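Local structure of 16L protein (6TQP) at residues L62-V71 / S104-N113; Y39-D50 / I141-K149. The protein probably blocks apoptosis of the infected cell, as a poxviral Bcl-2-like protein that captures the BH3 segments of pro-apoptotic host proteins. All blocks are in the same frame, centred on the assembly; numbering follows the deposited sequence.

Interaction 1: L62-V71 / S104-N113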
loop_
_atom_site.group_PDB
_atom_site.type_symbol
_atom_site.label_atom_id
_atom_site.label_comp_id
_atom_site.label_asym_id
_atom_site.label_seq_id
_atom_site.Cartn_x
_atom_site.Cartn_y
_atom_site.Cartn_z
ATOM N N LEU A 62 -10.084 6.881 -2.117
ATOM C CA LEU A 62 -9.726 5.801 -1.210
ATOM C C LEU A 62 -10.866 5.478 -0.254
ATOM O O LEU A 62 -11.119 4.304 0.036
ATOM C CB LEU A 62 -8.474 6.182 -0.417
ATOM C CG LEU A 62 -7.191 6.353 -1.233
ATOM C CD1 LEU A 62 -6.087 6.976 -0.385
ATOM C CD2 LEU A 62 -6.700 5.039 -1.798
ATOM N N SER A 63 -11.547 6.503 0.266
ATOM C CA SER A 63 -12.683 6.259 1.153
ATOM C C SER A 63 -13.781 5.495 0.431
ATOM O O SER A 63 -14.461 4.654 1.032
ATOM C CB SER A 63 -13.245 7.576 1.695
ATOM O OG SER A 63 -12.283 8.278 2.462
ATOM N N TYR A 64 -13.982 5.794 -0.853
ATOM C CA TYR A 64 -14.960 5.061 -1.649
ATOM C C TYR A 64 -14.585 3.588 -1.738
ATOM O O TYR A 64 -15.422 2.703 -1.527
ATOM C CB TYR A 64 -15.056 5.697 -3.032
ATOM C CG TYR A 64 -15.762 4.868 -4.090
ATOM C CD1 TYR A 64 -17.142 4.742 -4.093
ATOM C CD2 TYR A 64 -15.047 4.253 -5.100
ATOM C CE1 TYR A 64 -17.783 3.998 -5.055
ATOM C CE2 TYR A 64 -15.678 3.507 -6.068
ATOM C CZ TYR A 64 -17.048 3.388 -6.048
ATOM O OH TYR A 64 -17.683 2.647 -7.020
ATOM N N ILE A 65 -13.316 3.303 -2.025
ATOM C CA ILE A 65 -12.859 1.919 -2.069
ATOM C C ILE A 65 -13.132 1.238 -0.735
ATOM O O ILE A 65 -13.645 0.113 -0.679
ATOM C CB ILE A 65 -11.366 1.871 -2.432
ATOM C CG1 ILE A 65 -11.176 2.391 -3.861
ATOM C CG2 ILE A 65 -10.810 0.446 -2.273
ATOM C CD1 ILE A 65 -9.725 2.622 -4.235
ATOM N N CYS A 66 -12.786 1.913 0.361
ATOM C CA CYS A 66 -13.017 1.343 1.679
ATOM C C CYS A 66 -14.496 1.066 1.915
ATOM O O CYS A 66 -14.851 0.110 2.616
ATOM C CB CYS A 66 -12.472 2.287 2.751
ATOM S SG CYS A 66 -10.662 2.419 2.759
ATOM N N SER A 67 -15.377 1.909 1.370
ATOM C CA SER A 67 -16.807 1.625 1.462
ATOM C C SER A 67 -17.143 0.342 0.717
ATOM O O SER A 67 -17.896 -0.505 1.213
ATOM C CB SER A 67 -17.634 2.785 0.903
ATOM O OG SER A 67 -19.009 2.458 0.917
ATOM N N LEU A 68 -16.596 0.180 -0.485
ATOM C CA LEU A 68 -16.822 -1.059 -1.216
ATOM C C LEU A 68 -16.309 -2.255 -0.426
ATOM O O LEU A 68 -16.980 -3.291 -0.348
ATOM C CB LEU A 68 -16.138 -1.004 -2.580
ATOM C CG LEU A 68 -16.618 0.057 -3.563
ATOM C CD1 LEU A 68 -15.810 -0.058 -4.859
ATOM C CD2 LEU A 68 -18.097 -0.079 -3.849
ATOM N N LEU A 69 -15.121 -2.126 0.170
ATOM C CA LEU A 69 -14.495 -3.223 0.903
ATOM C C LEU A 69 -15.143 -3.484 2.256
ATOM O O LEU A 69 -14.745 -4.438 2.937
ATOM C CB LEU A 69 -13.011 -2.931 1.120
ATOM C CG LEU A 69 -12.161 -2.746 -0.130
ATOM C CD1 LEU A 69 -10.797 -2.196 0.256
ATOM C CD2 LEU A 69 -12.033 -4.061 -0.856
ATOM N N LYS A 70 -16.105 -2.659 2.668
ATOM C CA LYS A 70 -16.780 -2.813 3.963
ATOM C C LYS A 70 -15.766 -2.855 5.108
ATOM O O LYS A 70 -15.809 -3.729 5.977
ATOM C CB LYS A 70 -17.657 -4.065 3.965
ATOM C CG LYS A 70 -18.596 -4.167 2.765
ATOM C CD LYS A 70 -19.149 -5.581 2.582
ATOM C CE LYS A 70 -20.201 -5.913 3.619
ATOM N NZ LYS A 70 -21.422 -5.076 3.450
ATOM N N VAL A 71 -14.863 -1.873 5.126
ATOM C CA VAL A 71 -13.766 -1.889 6.091
ATOM C C VAL A 71 -14.251 -1.773 7.522
ATOM O O VAL A 71 -13.465 -1.988 8.454
ATOM C CB VAL A 71 -12.763 -0.757 5.815
ATOM C CG1 VAL A 71 -12.148 -0.929 4.441
ATOM C CG2 VAL A 71 -13.443 0.607 5.990
ATOM N N SER A 104 -1.210 3.529 0.267
ATOM C CA SER A 104 -2.064 4.564 0.840
ATOM C C SER A 104 -3.424 3.999 1.230
ATOM O O SER A 104 -4.001 4.391 2.250
ATOM C CB SER A 104 -2.238 5.720 -0.142
ATOM O OG SER A 104 -0.998 6.321 -0.449
ATOM N N LEU A 105 -3.970 3.101 0.409
ATOM C CA LEU A 105 -5.257 2.493 0.724
ATOM C C LEU A 105 -5.191 1.727 2.042
ATOM O O LEU A 105 -6.073 1.860 2.902
ATOM C CB LEU A 105 -5.677 1.565 -0.424
ATOM C CG LEU A 105 -6.950 0.761 -0.164
ATOM C CD1 LEU A 105 -8.165 1.666 -0.033
ATOM C CD2 LEU A 105 -7.121 -0.255 -1.266
ATOM N N ILE A 106 -4.145 0.919 2.225
ATOM C CA ILE A 106 -3.981 0.170 3.476
ATOM C C ILE A 106 -3.889 1.126 4.650
ATOM O O ILE A 106 -4.478 0.884 5.713
ATOM C CB ILE A 106 -2.736 -0.738 3.405
ATOM C CG1 ILE A 106 -2.847 -1.739 2.260
ATOM C CG2 ILE A 106 -2.525 -1.526 4.712
ATOM C CD1 ILE A 106 -1.530 -2.279 1.861
ATOM N N SER A 107 -3.159 2.232 4.484
ATOM C CA SER A 107 -3.071 3.213 5.570
ATOM C C SER A 107 -4.453 3.683 5.990
ATOM O O SER A 107 -4.765 3.758 7.187
ATOM C CB SER A 107 -2.221 4.409 5.142
ATOM O OG SER A 107 -0.887 4.007 4.925
ATOM N N MET A 108 -5.302 4.008 5.013
ATOM C CA MET A 108 -6.654 4.434 5.348
ATOM C C MET A 108 -7.446 3.310 6.004
ATOM O O MET A 108 -8.172 3.550 6.973
ATOM C CB MET A 108 -7.388 4.921 4.109
ATOM C CG MET A 108 -8.813 5.351 4.429
ATOM S SD MET A 108 -9.658 5.956 2.969
ATOM C CE MET A 108 -8.804 7.528 2.861
ATOM N N ILE A 109 -7.352 2.087 5.474
ATOM C CA ILE A 109 -8.080 0.967 6.076
ATOM C C ILE A 109 -7.742 0.871 7.552
ATOM O O ILE A 109 -8.624 0.757 8.411
ATOM C CB ILE A 109 -7.762 -0.346 5.341
ATOM C CG1 ILE A 109 -8.266 -0.273 3.902
ATOM C CG2 ILE A 109 -8.422 -1.546 6.054
ATOM C CD1 ILE A 109 -7.869 -1.456 3.039
ATOM N N VAL A 110 -6.448 0.940 7.863
ATOM C CA VAL A 110 -5.992 0.815 9.241
ATOM C C VAL A 110 -6.500 1.981 10.079
ATOM O O VAL A 110 -6.938 1.804 11.226
ATOM C CB VAL A 110 -4.456 0.712 9.249
ATOM C CG1 VAL A 110 -3.864 1.161 10.549
ATOM C CG2 VAL A 110 -4.026 -0.726 8.926
ATOM N N GLU A 111 -6.446 3.194 9.523
ATOM C CA GLU A 111 -6.927 4.359 10.259
ATOM C C GLU A 111 -8.433 4.296 10.482
ATOM O O GLU A 111 -8.928 4.799 11.496
ATOM C CB GLU A 111 -6.546 5.641 9.518
ATOM C CG GLU A 111 -5.046 5.951 9.557
ATOM C CD GLU A 111 -4.686 7.234 8.828
ATOM O OE1 GLU A 111 -5.556 7.787 8.121
ATOM O OE2 GLU A 111 -3.531 7.690 8.966
ATOM N N MET A 112 -9.174 3.679 9.560
ATOM C CA MET A 112 -10.624 3.587 9.714
ATOM C C MET A 112 -11.021 2.495 10.702
ATOM O O MET A 112 -11.752 2.759 11.661
ATOM C CB MET A 112 -11.280 3.333 8.359
ATOM C CG MET A 112 -11.348 4.563 7.498
ATOM S SD MET A 112 -12.174 4.253 5.940
ATOM C CE MET A 112 -12.346 5.928 5.320
ATOM N N ASN A 113 -10.560 1.264 10.483
ATOM C CA ASN A 113 -11.006 0.138 11.295
ATOM C C ASN A 113 -10.295 0.052 12.654
ATOM O O ASN A 113 -10.478 -0.940 13.366
ATOM C CB ASN A 113 -10.851 -1.177 10.505
ATOM C CG ASN A 113 -9.407 -1.632 10.360
ATOM O OD1 ASN A 113 -8.500 -1.098 10.994
ATOM N ND2 ASN A 113 -9.197 -2.651 9.528
HETATM O O HOH W 1 -11.677 -4.086 8.254
#
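Cys66 pushes its sulfur into helix 96-113, a knob in the hole formed by Leu105, Met108, Ile109 and Met112. This knobs-into-holes contact belongs to an all-helical Bcl-2-like fold and joins the C-terminal end of helix 38-68 to helix 96-113, their local axes 9.8 Å apart and crossing at -64°. Across the contact the sulfur meets apolar side chains: Cys66 SG lies 3.7 Å from Met108 SD, with Leu105 CD1 and Ile109 CG1 almost as near. Met108 reaches straight out from its helix, its first two torsions extended, which brings SD to the backbone at the Leu62-Ser63 junction, 3.3 Å from Ser63 N; the bend at chi3 (-74°) then lays CE on Leu62 CB at 3.6 Å. Ser63 OG, beside this thioether, is hydrogen-bonded to the carbonyl of Lys59 one turn earlier. One turn on from Met108, Met112 is extended beyond CG; its sulfur lies between Cys66 CB and Val71 CG2, while its methyl meets the side chain of Ser63. Leu105 crosses Ile65 at a slant, its CD1 3.7 Å from Ile65 CG2, and Ile86 of helix 76-92 also packs on Leu105. Leu62, Ile65 and Leu68 also pack on a bound peptide, consistent with the BH3 groove of this fold. Past the helix, a Schellman motif with Lys70 at positive phi turns the chain so that Val71 CG1 packs on Ile109. At this end one water donates to Val71 O (2.8 Å) and accepts from Asn113 ND2 (3.1 Å).

Interaction 2: Y39-D50 / I141-K149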
loop_
_atom_site.group_PDB
_atom_site.type_symbol
_atom_site.label_atom_id
_atom_site.label_comp_id
_atom_site.label_asym_id
_atom_site.label_seq_id
_atom_site.Cartn_x
_atom_site.Cartn_y
_atom_site.Cartn_z
ATOM N N TYR A 39 19.391 1.416 4.288
ATOM C CA TYR A 39 18.829 1.412 2.942
ATOM C C TYR A 39 17.309 1.453 2.994
ATOM O O TYR A 39 16.666 2.212 2.258
ATOM C CB TYR A 39 19.318 0.182 2.184
ATOM C CG TYR A 39 18.782 0.118 0.774
ATOM C CD1 TYR A 39 19.205 1.028 -0.187
ATOM C CD2 TYR A 39 17.854 -0.840 0.411
ATOM C CE1 TYR A 39 18.722 0.975 -1.471
ATOM C CE2 TYR A 39 17.372 -0.906 -0.875
ATOM C CZ TYR A 39 17.805 0.010 -1.808
ATOM O OH TYR A 39 17.318 -0.042 -3.086
ATOM N N GLU A 40 16.714 0.650 3.877
ATOM C CA GLU A 40 15.263 0.657 4.014
ATOM C C GLU A 40 14.764 2.028 4.452
ATOM O O GLU A 40 13.728 2.502 3.974
ATOM C CB GLU A 40 14.829 -0.429 5.007
ATOM C CG GLU A 40 15.099 -1.837 4.528
ATOM C CD GLU A 40 15.120 -2.852 5.650
ATOM O OE1 GLU A 40 15.024 -2.456 6.843
ATOM O OE2 GLU A 40 15.262 -4.051 5.332
ATOM N N ASN A 41 15.500 2.694 5.351
ATOM C CA ASN A 41 15.068 4.007 5.807
ATOM C C ASN A 41 15.048 5.005 4.655
ATOM O O ASN A 41 14.171 5.876 4.592
ATOM C CB ASN A 41 15.979 4.490 6.937
ATOM C CG ASN A 41 15.519 5.792 7.519
ATOM O OD1 ASN A 41 14.470 5.863 8.142
ATOM N ND2 ASN A 41 16.306 6.833 7.324
ATOM N N LYS A 42 15.999 4.888 3.727
ATOM C CA LYS A 42 15.981 5.753 2.552
ATOM C C LYS A 42 14.719 5.524 1.734
ATOM O O LYS A 42 14.063 6.479 1.301
ATOM C CB LYS A 42 17.224 5.504 1.698
ATOM C CG LYS A 42 18.504 6.064 2.297
ATOM C CD LYS A 42 19.719 5.612 1.496
ATOM C CE LYS A 42 21.011 6.207 2.037
ATOM N NZ LYS A 42 21.069 7.683 1.810
ATOM N N LEU A 43 14.349 4.260 1.543
ATOM C CA LEU A 43 13.148 3.949 0.778
ATOM C C LEU A 43 11.902 4.419 1.505
ATOM O O LEU A 43 10.941 4.875 0.875
ATOM C CB LEU A 43 13.068 2.454 0.525
ATOM C CG LEU A 43 14.198 1.845 -0.310
ATOM C CD1 LEU A 43 14.011 0.350 -0.398
ATOM C CD2 LEU A 43 14.280 2.436 -1.717
ATOM N N LEU A 44 11.891 4.285 2.831
ATOM C CA LEU A 44 10.774 4.786 3.625
ATOM C C LEU A 44 10.533 6.269 3.366
ATOM O O LEU A 44 9.395 6.693 3.123
ATOM C CB LEU A 44 11.039 4.542 5.115
ATOM C CG LEU A 44 9.988 5.185 6.029
ATOM C CD1 LEU A 44 8.645 4.509 5.918
ATOM C CD2 LEU A 44 10.488 5.196 7.479
ATOM N N ASN A 45 11.589 7.086 3.446
ATOM C CA ASN A 45 11.423 8.523 3.242
ATOM C C ASN A 45 10.803 8.823 1.879
ATOM O O ASN A 45 9.972 9.726 1.753
ATOM C CB ASN A 45 12.768 9.240 3.398
ATOM C CG ASN A 45 13.277 9.198 4.833
ATOM O OD1 ASN A 45 12.494 9.017 5.764
ATOM N ND2 ASN A 45 14.588 9.367 5.018
ATOM N N LEU A 46 11.170 8.059 0.851
ATOM C CA LEU A 46 10.616 8.301 -0.478
ATOM C C LEU A 46 9.149 7.889 -0.541
ATOM O O LEU A 46 8.297 8.629 -1.050
ATOM C CB LEU A 46 11.429 7.547 -1.521
ATOM C CG LEU A 46 12.881 8.018 -1.667
ATOM C CD1 LEU A 46 13.643 7.084 -2.594
ATOM C CD2 LEU A 46 12.958 9.456 -2.178
ATOM N N ILE A 47 8.841 6.707 -0.023
ATOM C CA ILE A 47 7.480 6.183 -0.093
ATOM C C ILE A 47 6.541 7.020 0.759
ATOM O O ILE A 47 5.383 7.262 0.392
ATOM C CB ILE A 47 7.479 4.716 0.354
ATOM C CG1 ILE A 47 8.059 3.837 -0.757
ATOM C CG2 ILE A 47 6.077 4.263 0.769
ATOM C CD1 ILE A 47 8.415 2.455 -0.303
ATOM N N LYS A 48 7.012 7.447 1.929
ATOM C CA LYS A 48 6.173 8.234 2.821
ATOM C C LYS A 48 5.683 9.504 2.140
ATOM O O LYS A 48 4.513 9.880 2.279
ATOM C CB LYS A 48 6.960 8.573 4.091
ATOM C CG LYS A 48 6.179 9.323 5.155
ATOM C CD LYS A 48 7.038 9.533 6.407
ATOM C CE LYS A 48 6.245 10.216 7.520
ATOM N NZ LYS A 48 7.097 10.601 8.680
ATOM N N GLU A 49 6.566 10.189 1.413
ATOM C CA GLU A 49 6.162 11.419 0.737
ATOM C C GLU A 49 5.126 11.136 -0.342
ATOM O O GLU A 49 4.118 11.845 -0.451
ATOM C CB GLU A 49 7.377 12.111 0.124
ATOM C CG GLU A 49 8.347 12.677 1.131
ATOM C CD GLU A 49 9.534 13.334 0.463
ATOM O OE1 GLU A 49 9.735 13.093 -0.748
ATOM O OE2 GLU A 49 10.257 14.090 1.145
ATOM N N ASP A 50 5.378 10.131 -1.180
ATOM C CA ASP A 50 4.428 9.798 -2.237
ATOM C C ASP A 50 3.074 9.401 -1.658
ATOM O O ASP A 50 2.028 9.863 -2.126
ATOM C CB ASP A 50 4.979 8.673 -3.113
ATOM C CG ASP A 50 6.200 9.093 -3.908
ATOM O OD1 ASP A 50 6.417 10.311 -4.083
ATOM O OD2 ASP A 50 6.939 8.198 -4.369
ATOM N N ILE A 141 11.382 0.360 -6.909
ATOM C CA ILE A 141 12.480 1.187 -6.426
ATOM C C ILE A 141 12.896 2.189 -7.497
ATOM O O ILE A 141 13.077 3.381 -7.219
ATOM C CB ILE A 141 13.645 0.287 -5.972
ATOM C CG1 ILE A 141 13.239 -0.488 -4.704
ATOM C CG2 ILE A 141 14.922 1.120 -5.719
ATOM C CD1 ILE A 141 14.243 -1.532 -4.246
ATOM N N ASN A 142 13.019 1.736 -8.747
ATOM C CA ASN A 142 13.377 2.651 -9.829
ATOM C C ASN A 142 12.356 3.765 -9.989
ATOM O O ASN A 142 12.715 4.896 -10.331
ATOM C CB ASN A 142 13.518 1.887 -11.147
ATOM C CG ASN A 142 14.751 1.019 -11.181
ATOM O OD1 ASN A 142 15.663 1.188 -10.368
ATOM N ND2 ASN A 142 14.794 0.089 -12.126
ATOM N N PHE A 143 11.081 3.474 -9.749
ATOM C CA PHE A 143 10.059 4.497 -9.930
ATOM C C PHE A 143 10.169 5.576 -8.861
ATOM O O PHE A 143 10.024 6.762 -9.159
ATOM C CB PHE A 143 8.672 3.861 -9.914
ATOM C CG PHE A 143 7.556 4.839 -10.079
ATOM C CD1 PHE A 143 7.264 5.372 -11.319
ATOM C CD2 PHE A 143 6.798 5.226 -8.997
ATOM C CE1 PHE A 143 6.233 6.267 -11.472
ATOM C CE2 PHE A 143 5.767 6.123 -9.143
ATOM C CZ PHE A 143 5.484 6.646 -10.376
ATOM N N ILE A 144 10.421 5.187 -7.611
ATOM C CA ILE A 144 10.431 6.189 -6.550
ATOM C C ILE A 144 11.781 6.894 -6.466
ATOM O O ILE A 144 11.845 8.059 -6.059
ATOM C CB ILE A 144 10.036 5.560 -5.205
ATOM C CG1 ILE A 144 11.014 4.462 -4.808
ATOM C CG2 ILE A 144 8.612 5.028 -5.279
ATOM C CD1 ILE A 144 10.699 3.840 -3.462
ATOM N N ASN A 145 12.874 6.218 -6.827
ATOM C CA ASN A 145 14.150 6.910 -6.980
ATOM C C ASN A 145 14.039 7.993 -8.043
ATOM O O ASN A 145 14.297 9.172 -7.783
ATOM C CB ASN A 145 15.261 5.924 -7.356
ATOM C CG ASN A 145 15.765 5.115 -6.169
ATOM O OD1 ASN A 145 15.543 5.470 -5.015
ATOM N ND2 ASN A 145 16.464 4.024 -6.462
ATOM N N ILE A 146 13.645 7.603 -9.257
ATOM C CA ILE A 146 13.601 8.537 -10.375
ATOM C C ILE A 146 12.442 9.521 -10.250
ATOM O O ILE A 146 12.451 10.565 -10.915
ATOM C CB ILE A 146 13.524 7.757 -11.702
ATOM C CG1 ILE A 146 14.776 6.895 -11.884
ATOM C CG2 ILE A 146 13.387 8.704 -12.890
ATOM C CD1 ILE A 146 14.578 5.699 -12.802
ATOM N N LYS A 147 11.440 9.219 -9.418
ATOM C CA LYS A 147 10.353 10.167 -9.191
ATOM C C LYS A 147 10.898 11.563 -8.924
ATOM O O LYS A 147 10.335 12.562 -9.386
ATOM C CB LYS A 147 9.473 9.675 -8.037
ATOM C CG LYS A 147 8.754 10.752 -7.230
ATOM C CD LYS A 147 7.792 11.605 -8.059
ATOM C CE LYS A 147 7.121 12.652 -7.185
ATOM N NZ LYS A 147 6.446 12.043 -6.004
ATOM N N ASN A 148 12.012 11.651 -8.197
ATOM C CA ASN A 148 12.729 12.906 -8.045
ATOM C C ASN A 148 14.123 12.893 -8.660
ATOM O O ASN A 148 14.655 13.968 -8.955
ATOM C CB ASN A 148 12.839 13.271 -6.560
ATOM C CG ASN A 148 12.606 14.743 -6.311
ATOM O OD1 ASN A 148 11.476 15.225 -6.393
ATOM N ND2 ASN A 148 13.675 15.470 -6.013
ATOM N N LYS A 149 14.713 11.718 -8.877
ATOM C CA LYS A 149 16.081 11.618 -9.386
ATOM C C LYS A 149 16.086 11.440 -10.900
ATOM O O LYS A 149 17.142 11.470 -11.530
ATOM C CB LYS A 149 16.834 10.448 -8.731
ATOM C CG LYS A 149 17.224 10.651 -7.258
ATOM C CD LYS A 149 16.085 11.224 -6.413
ATOM C CE LYS A 149 16.249 10.927 -4.939
ATOM N NZ LYS A 149 15.161 11.587 -4.156
#
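Asp50 OD1 and Lys147 NZ form a salt bridge of 2.6 Å between helix 38-68 and the C-terminal helix 137-148. The two side chains approach from opposite directions, and the lysine reaches the carboxylate through bends at chi2 and chi4. Asp50 is buried, whereas Lys147 is poorly ordered, so the lysine end of the bridge is less certain. The other carboxylate oxygen faces a hydrocarbon: Asp50 OD2 lies 3.7 Å from Ile144 CG2. Burial of the carboxylate may strengthen the attraction between the charges. Ile144 itself is the knob of the contact, set among Leu43, Leu46, Ile47 and Asp50. With CG1 held between the backbone N and the carbonyl carbon (chi1 61°), the two branches of Ile144 part: CG2 goes to the carboxylate and CD1 runs in to Ile47 CG1 at 3.8 Å, the isoleucines meeting at a slant. The knob thus packs the last helix of the Bcl-2-like bundle across the first half of helix 38-68, with local axes 9.9 Å apart and crossing at 71°. Leu100 of helix 96-113 touches both Asp50 and Ile144, adding a third helix to this junction. On the same C-terminal helix Phe143 stacks its ring on an aromatic side chain of the bound peptide, so the helix that is held here also borders the ligand. Leu46 places CD1 3.5 Å from Asn145 OD1, the two side chains nearly perpendicular, and Leu46 CD2 lies near NZ of the poorly ordered Lys149. At the other end the hydroxyl of Tyr39 meets the side chain of Ile141, its OH 3.6 Å from Ile141 CD1 and almost as close to Ile141 CG2.

From the N terminus, helix 12-27 comes first, followed by helix 38-68, which supplies the first segment of both contacts. Residues 39-50 near its start pair with the last helix, whereas residues 62-71 at its end are met much sooner: interaction 1 closes a loop of 32 mostly helical residues when helix 96-113 returns. Interaction 2 closes the far longer loop of 90 residues at the C terminus and encloses interaction 1 without crossing it. Their centres are about 23 Å apart, on opposite sides of the chain's centre. Together they fasten the two ends of helix 38-68 to different partners, helix 96-113 and helix 137-148.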